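Local structure of salmonella typhimurium DB7155 bacteriophage DET7 tailspike (Bacteriophage, 2V5I) at residues D325-G336 against S347-G358; A361-T372 against I387-R398. The protein probably serves the phage as its receptor-binding tailspike, binding the O-antigen of the Salmonella surface and hydrolysing it. All coordinates share one frame; numbering follows the deposited sequence.

Contact 1. Residues D325-G336 against S347-G358; sequences DNILVMNSLGVG and SNVTVQDCAGAG
Met330 lies across Gln352 on the face that also carries Leu328 and Thr350. Its CB and CG rest on the backbone O of Gln352, and CG also meets Gln352 CG at 3.6 Å. With CG anti to the carbonyl carbon (chi1 -63°) and a bend at chi3, SD comes to accept a weak but straight hydrogen bond from Gln352 NE2 (3.5 Å), while CE ends 4.0 Å from both CG and NE2 of Gln352. Beside this pair, Leu328 CD1 touches Thr350 CG2 at 3.6 Å. The other face is apolar: Ile327 CG1 packs on Val349 CG2, with Phe290 against Ile327. These are successive rungs of the right-handed parallel beta-helix of P22-type tailspikes, strands 327-330 and 349-352 running 7° apart and joined by bonds such as Thr350 N to Ile327 O. At the N-terminal corner Asp325 OD1 takes a hydrogen bond from Ser347 OG (2.7 Å), on the anti side, and a weak one from Asn348 ND2. ND2 also donates to Thr350 OG1 of the third subunit, while OD1 of Asn348 accepts a hydrogen bond from Asn370 of the same chain. Past Asn331, Ser332 N gives a weak bond to Cys354 SG, and Ser332 OG stands 3.1 Å from the same sulfur.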
loop_
_atom_site.group_PDB
_atom_site.type_symbol
_atom_site.label_atom_id
_atom_site.label_comp_id
_atom_site.label_asym_id
_atom_site.label_seq_id
_atom_site.Cartn_x
_atom_site.Cartn_y
_atom_site.Cartn_z
ATOM N N ASP A 325 -7.475 5.674 -2.765
ATOM C CA ASP A 325 -6.292 5.059 -2.123
ATOM C C ASP A 325 -6.307 3.554 -2.298
ATOM O O ASP A 325 -7.322 2.900 -2.148
ATOM C CB ASP A 325 -6.308 5.367 -0.594
ATOM C CG ASP A 325 -5.126 4.767 0.152
ATOM O OD1 ASP A 325 -3.981 5.223 -0.045
ATOM O OD2 ASP A 325 -5.335 3.840 0.980
ATOM N N ASN A 326 -5.139 3.016 -2.645
ATOM C CA ASN A 326 -4.918 1.595 -2.747
ATOM C C ASN A 326 -5.803 0.941 -3.808
ATOM O O ASN A 326 -6.580 0.044 -3.545
ATOM C CB ASN A 326 -5.113 0.878 -1.407
ATOM C CG ASN A 326 -4.726 -0.571 -1.487
ATOM O OD1 ASN A 326 -3.906 -0.938 -2.319
ATOM N ND2 ASN A 326 -5.284 -1.403 -0.605
ATOM N N ILE A 327 -5.664 1.457 -5.025
ATOM C CA ILE A 327 -6.377 0.887 -6.176
ATOM C C ILE A 327 -5.404 0.331 -7.196
ATOM O O ILE A 327 -4.282 0.795 -7.312
ATOM C CB ILE A 327 -7.342 1.933 -6.827
ATOM C CG1 ILE A 327 -6.641 3.200 -7.292
ATOM C CG2 ILE A 327 -8.468 2.284 -5.860
ATOM C CD1 ILE A 327 -7.391 3.997 -8.268
ATOM N N LEU A 328 -5.871 -0.647 -7.977
ATOM C CA LEU A 328 -5.026 -1.366 -8.954
ATOM C C LEU A 328 -5.787 -1.505 -10.266
ATOM O O LEU A 328 -6.985 -1.814 -10.246
ATOM C CB LEU A 328 -4.677 -2.766 -8.448
ATOM C CG LEU A 328 -3.986 -3.763 -9.408
ATOM C CD1 LEU A 328 -2.635 -3.290 -9.794
ATOM C CD2 LEU A 328 -3.940 -5.180 -8.793
ATOM N N VAL A 329 -5.119 -1.167 -11.376
ATOM C CA VAL A 329 -5.705 -1.355 -12.700
ATOM C C VAL A 329 -4.699 -2.109 -13.582
ATOM O O VAL A 329 -3.528 -1.765 -13.590
ATOM C CB VAL A 329 -6.068 -0.019 -13.377
ATOM C CG1 VAL A 329 -6.660 -0.246 -14.772
ATOM C CG2 VAL A 329 -7.045 0.851 -12.514
ATOM N N MET A 330 -5.202 -3.076 -14.364
ATOM C CA MET A 330 -4.353 -3.735 -15.357
ATOM C C MET A 330 -5.112 -4.028 -16.643
ATOM O O MET A 330 -6.313 -4.328 -16.620
ATOM C CB MET A 330 -3.843 -5.063 -14.778
ATOM C CG MET A 330 -2.969 -4.892 -13.575
ATOM S SD MET A 330 -2.274 -6.474 -13.010
ATOM C CE MET A 330 -1.328 -6.914 -14.464
ATOM N N ASN A 331 -4.400 -3.846 -17.760
ATOM C CA ASN A 331 -4.874 -4.215 -19.099
ATOM C C ASN A 331 -6.097 -3.442 -19.604
ATOM O O ASN A 331 -6.849 -3.948 -20.409
ATOM C CB ASN A 331 -5.092 -5.723 -19.217
ATOM C CG ASN A 331 -5.111 -6.190 -20.645
ATOM O OD1 ASN A 331 -4.311 -5.703 -21.485
ATOM N ND2 ASN A 331 -5.958 -7.198 -20.942
ATOM N N SER A 332 -6.251 -2.187 -19.218
ATOM C CA SER A 332 -7.322 -1.336 -19.767
ATOM C C SER A 332 -7.034 -1.013 -21.230
ATOM O O SER A 332 -5.902 -0.904 -21.647
ATOM C CB SER A 332 -7.502 -0.043 -18.958
ATOM O OG SER A 332 -6.276 0.672 -18.915
ATOM N N LEU A 333 -8.080 -0.960 -22.033
ATOM C CA LEU A 333 -7.934 -0.545 -23.432
ATOM C C LEU A 333 -8.008 0.969 -23.604
ATOM O O LEU A 333 -7.424 1.498 -24.575
ATOM C CB LEU A 333 -8.928 -1.306 -24.298
ATOM C CG LEU A 333 -8.805 -1.123 -25.803
ATOM C CD1 LEU A 333 -7.489 -1.584 -26.362
ATOM C CD2 LEU A 333 -9.936 -1.874 -26.513
ATOM N N GLY A 334 -8.722 1.681 -22.719
ATOM C CA GLY A 334 -8.874 3.113 -22.699
ATOM C C GLY A 334 -7.800 3.797 -21.883
ATOM O O GLY A 334 -6.678 3.992 -22.379
ATOM N N VAL A 335 -8.140 4.257 -20.687
ATOM C CA VAL A 335 -7.198 4.894 -19.763
ATOM C C VAL A 335 -7.276 4.141 -18.411
ATOM O O VAL A 335 -8.398 3.953 -17.904
ATOM C CB VAL A 335 -7.611 6.334 -19.505
ATOM C CG1 VAL A 335 -6.672 7.014 -18.542
ATOM C CG2 VAL A 335 -7.592 7.102 -20.781
ATOM N N GLY A 336 -6.167 3.824 -17.766
ATOM C CA GLY A 336 -6.284 3.116 -16.512
ATOM C C GLY A 336 -7.057 3.865 -15.436
ATOM O O GLY A 336 -8.007 3.322 -14.848
ATOM N N SER A 347 -3.560 8.650 -3.514
ATOM C CA SER A 347 -2.399 7.930 -3.006
ATOM C C SER A 347 -2.445 6.439 -3.282
ATOM O O SER A 347 -3.500 5.826 -3.398
ATOM C CB SER A 347 -2.261 8.069 -1.470
ATOM O OG SER A 347 -3.494 7.741 -0.810
ATOM N N ASN A 348 -1.257 5.872 -3.442
ATOM C CA ASN A 348 -1.117 4.446 -3.460
ATOM C C ASN A 348 -1.919 3.827 -4.601
ATOM O O ASN A 348 -2.808 2.980 -4.407
ATOM C CB ASN A 348 -1.463 3.843 -2.093
ATOM C CG ASN A 348 -0.756 4.571 -0.936
ATOM O OD1 ASN A 348 0.404 5.026 -1.050
ATOM N ND2 ASN A 348 -1.482 4.755 0.157
ATOM N N VAL A 349 -1.566 4.247 -5.808
ATOM C CA VAL A 349 -2.223 3.797 -7.028
ATOM C C VAL A 349 -1.250 2.952 -7.796
ATOM O O VAL A 349 -0.111 3.343 -7.933
ATOM C CB VAL A 349 -2.592 5.059 -7.885
ATOM C CG1 VAL A 349 -2.975 4.699 -9.313
ATOM C CG2 VAL A 349 -3.731 5.824 -7.219
ATOM N N THR A 350 -1.703 1.823 -8.356
ATOM C CA THR A 350 -0.858 0.925 -9.154
ATOM C C THR A 350 -1.589 0.650 -10.479
ATOM O O THR A 350 -2.673 0.048 -10.508
ATOM C CB THR A 350 -0.587 -0.402 -8.392
ATOM O OG1 THR A 350 0.058 -0.095 -7.119
ATOM C CG2 THR A 350 0.294 -1.324 -9.252
ATOM N N VAL A 351 -1.044 1.175 -11.581
ATOM C CA VAL A 351 -1.557 0.917 -12.916
ATOM C C VAL A 351 -0.428 0.204 -13.668
ATOM O O VAL A 351 0.671 0.748 -13.794
ATOM C CB VAL A 351 -1.957 2.237 -13.622
ATOM C CG1 VAL A 351 -2.463 1.932 -15.004
ATOM C CG2 VAL A 351 -3.021 2.970 -12.846
ATOM N N GLN A 352 -0.693 -0.980 -14.193
ATOM C CA GLN A 352 0.380 -1.747 -14.817
ATOM C C GLN A 352 -0.137 -2.501 -16.030
ATOM O O GLN A 352 -1.220 -3.080 -15.994
ATOM C CB GLN A 352 1.134 -2.622 -13.821
ATOM C CG GLN A 352 0.379 -3.561 -13.059
ATOM C CD GLN A 352 1.058 -4.141 -11.746
ATOM O OE1 GLN A 352 2.118 -3.691 -11.181
ATOM N NE2 GLN A 352 0.410 -5.153 -11.272
ATOM N N ASP A 353 0.613 -2.418 -17.131
ATOM C CA ASP A 353 0.350 -3.285 -18.329
ATOM C C ASP A 353 -0.983 -2.941 -18.943
ATOM O O ASP A 353 -1.801 -3.853 -19.172
ATOM C CB ASP A 353 0.440 -4.792 -17.971
ATOM C CG ASP A 353 0.676 -5.705 -19.201
ATOM O OD1 ASP A 353 1.104 -5.217 -20.254
ATOM O OD2 ASP A 353 0.467 -6.925 -19.064
ATOM N N CYS A 354 -1.178 -1.649 -19.229
ATOM C CA CYS A 354 -2.413 -1.145 -19.882
ATOM C C CYS A 354 -2.156 -0.919 -21.359
ATOM O O CYS A 354 -1.063 -0.496 -21.785
ATOM C CB CYS A 354 -2.985 0.119 -19.259
ATOM S SG CYS A 354 -3.665 -0.190 -17.580
ATOM N N ALA A 355 -3.118 -1.339 -22.186
ATOM C CA ALA A 355 -2.986 -1.157 -23.630
ATOM C C ALA A 355 -2.984 0.294 -24.084
ATOM O O ALA A 355 -2.292 0.634 -25.038
ATOM C CB ALA A 355 -4.078 -1.913 -24.362
ATOM N N GLY A 356 -3.788 1.154 -23.455
ATOM C CA GLY A 356 -3.688 2.586 -23.658
ATOM C C GLY A 356 -2.983 3.329 -22.516
ATOM O O GLY A 356 -2.168 2.751 -21.788
ATOM N N ALA A 357 -3.303 4.605 -22.367
ATOM C CA ALA A 357 -2.669 5.457 -21.368
ATOM C C ALA A 357 -2.896 4.880 -19.969
ATOM O O ALA A 357 -3.943 4.282 -19.678
ATOM C CB ALA A 357 -3.217 6.820 -21.459
ATOM N N GLY A 358 -1.968 5.167 -19.060
ATOM C CA GLY A 358 -2.146 4.713 -17.707
ATOM C C GLY A 358 -2.949 5.645 -16.836
ATOM O O GLY A 358 -3.746 5.185 -16.026
HETATM O O HOH W 1 -1.965 0.161 -5.250
HETATM O O HOH W 2 -5.266 5.736 -24.174
#

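Contact 2. Residues A361-T372 against I387-R398; sequences AHTYNRVFSNIT and IIIGDCIVNGIR
Phe368 and Ile388 meet inside the coil, ring atom CE1 lying 4.2 Å from Ile388 CD1. Cys392 CB comes up to the same ring at its edge, and Val394 CG2 packs on Phe368 CB. Met359 adds to this core, and further along Ile371 CB sits on Ile397 CG1. The backbones pair in parallel, as successive coils of the beta-helix, in two runs: one through Ala361 and Ile388, the other from Val367 with Ile393 to Thr372 with Arg398. A one-residue shift falls between Ala361 and Val367. There Cys392 SG accepts Arg366 N (3.6 Å), whereas Thr363 OG1, 3.4 Å from that sulfur, is buried without a partner. Toward the surface Ile389 CG1 lies over one face of the His362 ring, a CH-pi contact 4.0 Å from its centroid, and water 3 joins Asn365 OD1 to Asp391 OD2. At the other end Arg398 turns back at chi3 (-67°), and its guanidinium grips Thr372 OG1 side-on, from NE at 2.7 Å and NH2 at 3.1 Å, the oxygen lying in the guanidinium plane. NH2 also reaches Asn370 OD1 (2.9 Å), approaching from above the amide plane, the two flat groups 85° apart. Asn370, its ND2 engaged by Asn348, and Arg398 both pack against Asn370 of the second subunit. With neutral oxygens as its acceptors across this contact, the buried guanidinium is fixed in rotation without a carboxylate from either segment.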
loop_
_atom_site.group_PDB
_atom_site.type_symbol
_atom_site.label_atom_id
_atom_site.label_comp_id
_atom_site.label_asym_id
_atom_site.label_seq_id
_atom_site.Cartn_x
_atom_site.Cartn_y
_atom_site.Cartn_z
ATOM N N ALA A 361 -5.206 12.728 -15.933
ATOM C CA ALA A 361 -5.729 13.539 -14.879
ATOM C C ALA A 361 -5.857 14.958 -15.380
ATOM O O ALA A 361 -4.882 15.700 -15.473
ATOM C CB ALA A 361 -4.794 13.479 -13.652
ATOM N N HIS A 362 -7.092 15.368 -15.618
ATOM C CA HIS A 362 -7.387 16.733 -16.002
ATOM C C HIS A 362 -7.708 17.509 -14.740
ATOM O O HIS A 362 -8.859 17.927 -14.475
ATOM C CB HIS A 362 -8.549 16.755 -17.004
ATOM C CG HIS A 362 -8.679 18.058 -17.711
ATOM N ND1 HIS A 362 -9.165 18.147 -18.995
ATOM C CD2 HIS A 362 -8.394 19.322 -17.322
ATOM C CE1 HIS A 362 -9.164 19.413 -19.364
ATOM N NE2 HIS A 362 -8.693 20.147 -18.379
ATOM N N THR A 363 -6.655 17.696 -13.929
ATOM C CA THR A 363 -6.771 18.117 -12.559
ATOM C C THR A 363 -5.889 19.315 -12.290
ATOM O O THR A 363 -4.905 19.561 -13.014
ATOM C CB THR A 363 -6.373 17.008 -11.580
ATOM O OG1 THR A 363 -5.039 16.559 -11.907
ATOM C CG2 THR A 363 -7.337 15.836 -11.724
ATOM N N TYR A 364 -6.299 20.046 -11.265
ATOM C CA TYR A 364 -5.694 21.299 -10.815
ATOM C C TYR A 364 -5.531 21.296 -9.327
ATOM O O TYR A 364 -6.469 20.978 -8.611
ATOM C CB TYR A 364 -6.609 22.482 -11.207
ATOM C CG TYR A 364 -6.909 22.501 -12.674
ATOM C CD1 TYR A 364 -7.899 21.679 -13.205
ATOM C CD2 TYR A 364 -6.191 23.298 -13.534
ATOM C CE1 TYR A 364 -8.152 21.640 -14.537
ATOM C CE2 TYR A 364 -6.442 23.249 -14.899
ATOM C CZ TYR A 364 -7.443 22.447 -15.383
ATOM O OH TYR A 364 -7.713 22.419 -16.731
ATOM N N ASN A 365 -4.353 21.684 -8.826
ATOM C CA ASN A 365 -4.100 21.760 -7.373
ATOM C C ASN A 365 -4.399 20.468 -6.619
ATOM O O ASN A 365 -4.981 20.474 -5.496
ATOM C CB ASN A 365 -4.886 22.911 -6.731
ATOM C CG ASN A 365 -4.415 23.233 -5.282
ATOM O OD1 ASN A 365 -3.211 23.366 -5.029
ATOM N ND2 ASN A 365 -5.365 23.405 -4.363
ATOM N N ARG A 366 -3.991 19.364 -7.271
ATOM C CA ARG A 366 -4.147 18.030 -6.672
ATOM C C ARG A 366 -2.789 17.420 -6.406
ATOM O O ARG A 366 -1.841 17.679 -7.117
ATOM C CB ARG A 366 -4.912 17.122 -7.645
ATOM C CG ARG A 366 -5.307 15.733 -7.100
ATOM C CD ARG A 366 -6.504 15.116 -7.850
ATOM N NE ARG A 366 -7.752 15.905 -7.613
ATOM C CZ ARG A 366 -8.923 15.714 -8.155
ATOM N NH1 ARG A 366 -9.118 14.710 -8.950
ATOM N NH2 ARG A 366 -9.906 16.547 -7.822
ATOM N N VAL A 367 -2.724 16.603 -5.358
ATOM C CA VAL A 367 -1.488 15.896 -4.953
ATOM C C VAL A 367 -1.642 14.411 -5.239
ATOM O O VAL A 367 -2.587 13.810 -4.808
ATOM C CB VAL A 367 -1.160 16.096 -3.455
ATOM C CG1 VAL A 367 0.186 15.398 -3.116
ATOM C CG2 VAL A 367 -1.068 17.570 -3.115
ATOM N N PHE A 368 -0.604 13.824 -5.855
ATOM C CA PHE A 368 -0.519 12.408 -6.173
ATOM C C PHE A 368 0.711 11.852 -5.453
ATOM O O PHE A 368 1.801 12.425 -5.630
ATOM C CB PHE A 368 -0.311 12.228 -7.673
ATOM C CG PHE A 368 -1.436 12.762 -8.500
ATOM C CD1 PHE A 368 -1.442 14.080 -8.916
ATOM C CD2 PHE A 368 -2.436 11.901 -8.937
ATOM C CE1 PHE A 368 -2.508 14.580 -9.688
ATOM C CE2 PHE A 368 -3.505 12.399 -9.670
ATOM C CZ PHE A 368 -3.515 13.709 -10.088
ATOM N N SER A 369 0.569 10.855 -4.556
ATOM C CA SER A 369 1.717 10.333 -3.828
ATOM C C SER A 369 1.755 8.811 -3.972
ATOM O O SER A 369 0.711 8.150 -3.902
ATOM C CB SER A 369 1.684 10.734 -2.357
ATOM O OG SER A 369 1.496 12.151 -2.212
ATOM N N ASN A 370 2.952 8.270 -4.166
ATOM C CA ASN A 370 3.188 6.826 -4.144
ATOM C C ASN A 370 2.414 6.126 -5.256
ATOM O O ASN A 370 1.506 5.330 -5.035
ATOM C CB ASN A 370 2.846 6.214 -2.791
ATOM C CG ASN A 370 3.512 4.889 -2.584
ATOM O OD1 ASN A 370 4.584 4.633 -3.147
ATOM N ND2 ASN A 370 2.871 4.015 -1.815
ATOM N N ILE A 371 2.764 6.524 -6.477
ATOM C CA ILE A 371 2.072 6.141 -7.744
ATOM C C ILE A 371 2.973 5.197 -8.544
ATOM O O ILE A 371 4.170 5.406 -8.660
ATOM C CB ILE A 371 1.763 7.400 -8.622
ATOM C CG1 ILE A 371 0.998 8.482 -7.835
ATOM C CG2 ILE A 371 0.943 7.018 -9.839
ATOM C CD1 ILE A 371 -0.349 8.077 -7.302
ATOM N N THR A 372 2.367 4.175 -9.136
ATOM C CA THR A 372 3.107 3.284 -10.068
ATOM C C THR A 372 2.289 3.260 -11.343
ATOM O O THR A 372 1.084 2.956 -11.300
ATOM C CB THR A 372 3.175 1.836 -9.488
ATOM O OG1 THR A 372 3.939 1.829 -8.263
ATOM C CG2 THR A 372 3.764 0.853 -10.466
ATOM N N ILE A 387 -0.539 11.564 -18.015
ATOM C CA ILE A 387 -0.925 12.923 -18.409
ATOM C C ILE A 387 -1.549 13.613 -17.205
ATOM O O ILE A 387 -2.438 13.052 -16.562
ATOM C CB ILE A 387 -1.974 12.853 -19.510
ATOM C CG1 ILE A 387 -1.372 12.202 -20.758
ATOM C CG2 ILE A 387 -2.563 14.259 -19.784
ATOM C CD1 ILE A 387 -2.391 11.364 -21.572
ATOM N N ILE A 388 -1.018 14.785 -16.846
ATOM C CA ILE A 388 -1.606 15.654 -15.851
ATOM C C ILE A 388 -1.704 17.014 -16.518
ATOM O O ILE A 388 -0.716 17.531 -17.001
ATOM C CB ILE A 388 -0.766 15.762 -14.551
ATOM C CG1 ILE A 388 -0.530 14.368 -13.943
ATOM C CG2 ILE A 388 -1.448 16.691 -13.557
ATOM C CD1 ILE A 388 0.393 14.381 -12.736
ATOM N N ILE A 389 -2.887 17.632 -16.492
ATOM C CA ILE A 389 -3.102 18.884 -17.239
ATOM C C ILE A 389 -2.749 20.130 -16.449
ATOM O O ILE A 389 -2.058 21.004 -16.964
ATOM C CB ILE A 389 -4.577 19.004 -17.670
ATOM C CG1 ILE A 389 -4.955 17.845 -18.571
ATOM C CG2 ILE A 389 -4.843 20.361 -18.336
ATOM C CD1 ILE A 389 -4.173 17.743 -19.888
ATOM N N GLY A 390 -3.193 20.214 -15.201
ATOM C CA GLY A 390 -3.021 21.402 -14.389
ATOM C C GLY A 390 -1.892 21.407 -13.387
ATOM O O GLY A 390 -0.918 20.640 -13.519
ATOM N N ASP A 391 -1.958 22.344 -12.435
ATOM C CA ASP A 391 -0.860 22.638 -11.494
ATOM C C ASP A 391 -0.873 21.681 -10.304
ATOM O O ASP A 391 -1.478 21.985 -9.279
ATOM C CB ASP A 391 -0.954 24.074 -10.984
ATOM C CG ASP A 391 -2.315 24.398 -10.311
ATOM O OD1 ASP A 391 -3.407 23.992 -10.812
ATOM O OD2 ASP A 391 -2.287 25.075 -9.251
ATOM N N CYS A 392 -0.234 20.529 -10.473
ATOM C CA CYS A 392 -0.316 19.449 -9.469
ATOM C C CYS A 392 1.087 19.127 -8.913
ATOM O O CYS A 392 2.085 19.683 -9.368
ATOM C CB CYS A 392 -0.972 18.236 -10.128
ATOM S SG CYS A 392 -2.777 18.619 -10.532
ATOM N N ILE A 393 1.124 18.257 -7.901
ATOM C CA ILE A 393 2.368 17.782 -7.254
ATOM C C ILE A 393 2.339 16.273 -7.347
ATOM O O ILE A 393 1.284 15.667 -7.079
ATOM C CB ILE A 393 2.387 18.177 -5.741
ATOM C CG1 ILE A 393 2.455 19.695 -5.555
ATOM C CG2 ILE A 393 3.505 17.478 -4.954
ATOM C CD1 ILE A 393 3.635 20.331 -6.118
ATOM N N VAL A 394 3.451 15.658 -7.787
ATOM C CA VAL A 394 3.590 14.205 -7.733
ATOM C C VAL A 394 4.777 13.889 -6.810
ATOM O O VAL A 394 5.867 14.390 -7.022
ATOM C CB VAL A 394 3.812 13.605 -9.137
ATOM C CG1 VAL A 394 3.903 12.118 -9.036
ATOM C CG2 VAL A 394 2.709 14.041 -10.001
ATOM N N ASN A 395 4.556 13.079 -5.752
ATOM C CA ASN A 395 5.582 12.718 -4.781
ATOM C C ASN A 395 5.768 11.211 -4.864
ATOM O O ASN A 395 5.011 10.472 -4.216
ATOM C CB ASN A 395 5.067 12.941 -3.338
ATOM C CG ASN A 395 4.874 14.376 -2.970
ATOM O OD1 ASN A 395 5.751 15.192 -3.204
ATOM N ND2 ASN A 395 3.698 14.695 -2.333
ATOM N N GLY A 396 6.741 10.720 -5.621
ATOM C CA GLY A 396 7.047 9.322 -5.662
ATOM C C GLY A 396 6.249 8.624 -6.741
ATOM O O GLY A 396 5.052 8.391 -6.590
ATOM N N ILE A 397 6.903 8.335 -7.859
ATOM C CA ILE A 397 6.245 7.741 -9.022
ATOM C C ILE A 397 7.217 6.815 -9.744
ATOM O O ILE A 397 8.296 7.209 -10.143
ATOM C CB ILE A 397 5.611 8.809 -9.964
ATOM C CG1 ILE A 397 4.998 8.130 -11.202
ATOM C CG2 ILE A 397 6.610 9.935 -10.344
ATOM C CD1 ILE A 397 4.032 9.002 -11.971
ATOM N N ARG A 398 6.756 5.580 -9.947
ATOM C CA ARG A 398 7.483 4.582 -10.718
ATOM C C ARG A 398 6.838 4.556 -12.074
ATOM O O ARG A 398 5.629 4.382 -12.165
ATOM C CB ARG A 398 7.361 3.226 -10.021
ATOM C CG ARG A 398 8.106 3.252 -8.690
ATOM C CD ARG A 398 7.610 2.335 -7.698
ATOM N NE ARG A 398 6.272 2.651 -7.218
ATOM C CZ ARG A 398 5.979 3.275 -6.099
ATOM N NH1 ARG A 398 6.942 3.750 -5.322
ATOM N NH2 ARG A 398 4.692 3.425 -5.771
HETATM O O HOH W 3 -1.420 24.621 -6.720
HETATM O O HOH W 4 1.761 2.517 -5.730
#

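Overall arrangement
Contact 1 closes before contact 2 opens, and their centres lie about 14 Å apart. Each stacks one coil of the beta-helix on the next, and strand 357-364 enters both. Strand 345-352 of contact 1 is also the parallel neighbour of 367-369 and 371-374 in contact 2; between the two contacts Val351 N probably bonds to Thr372 O and Val349 CB packs on Ile371 CD1. Asn326, Asn348 and Asn370 hold equivalent corner positions on successive coils, the second and third probably bonded where the two contacts meet. Residues of both contacts also touch neighbouring subunits, so the same successive coils that build the elongated helix contribute to the packing of the trimer.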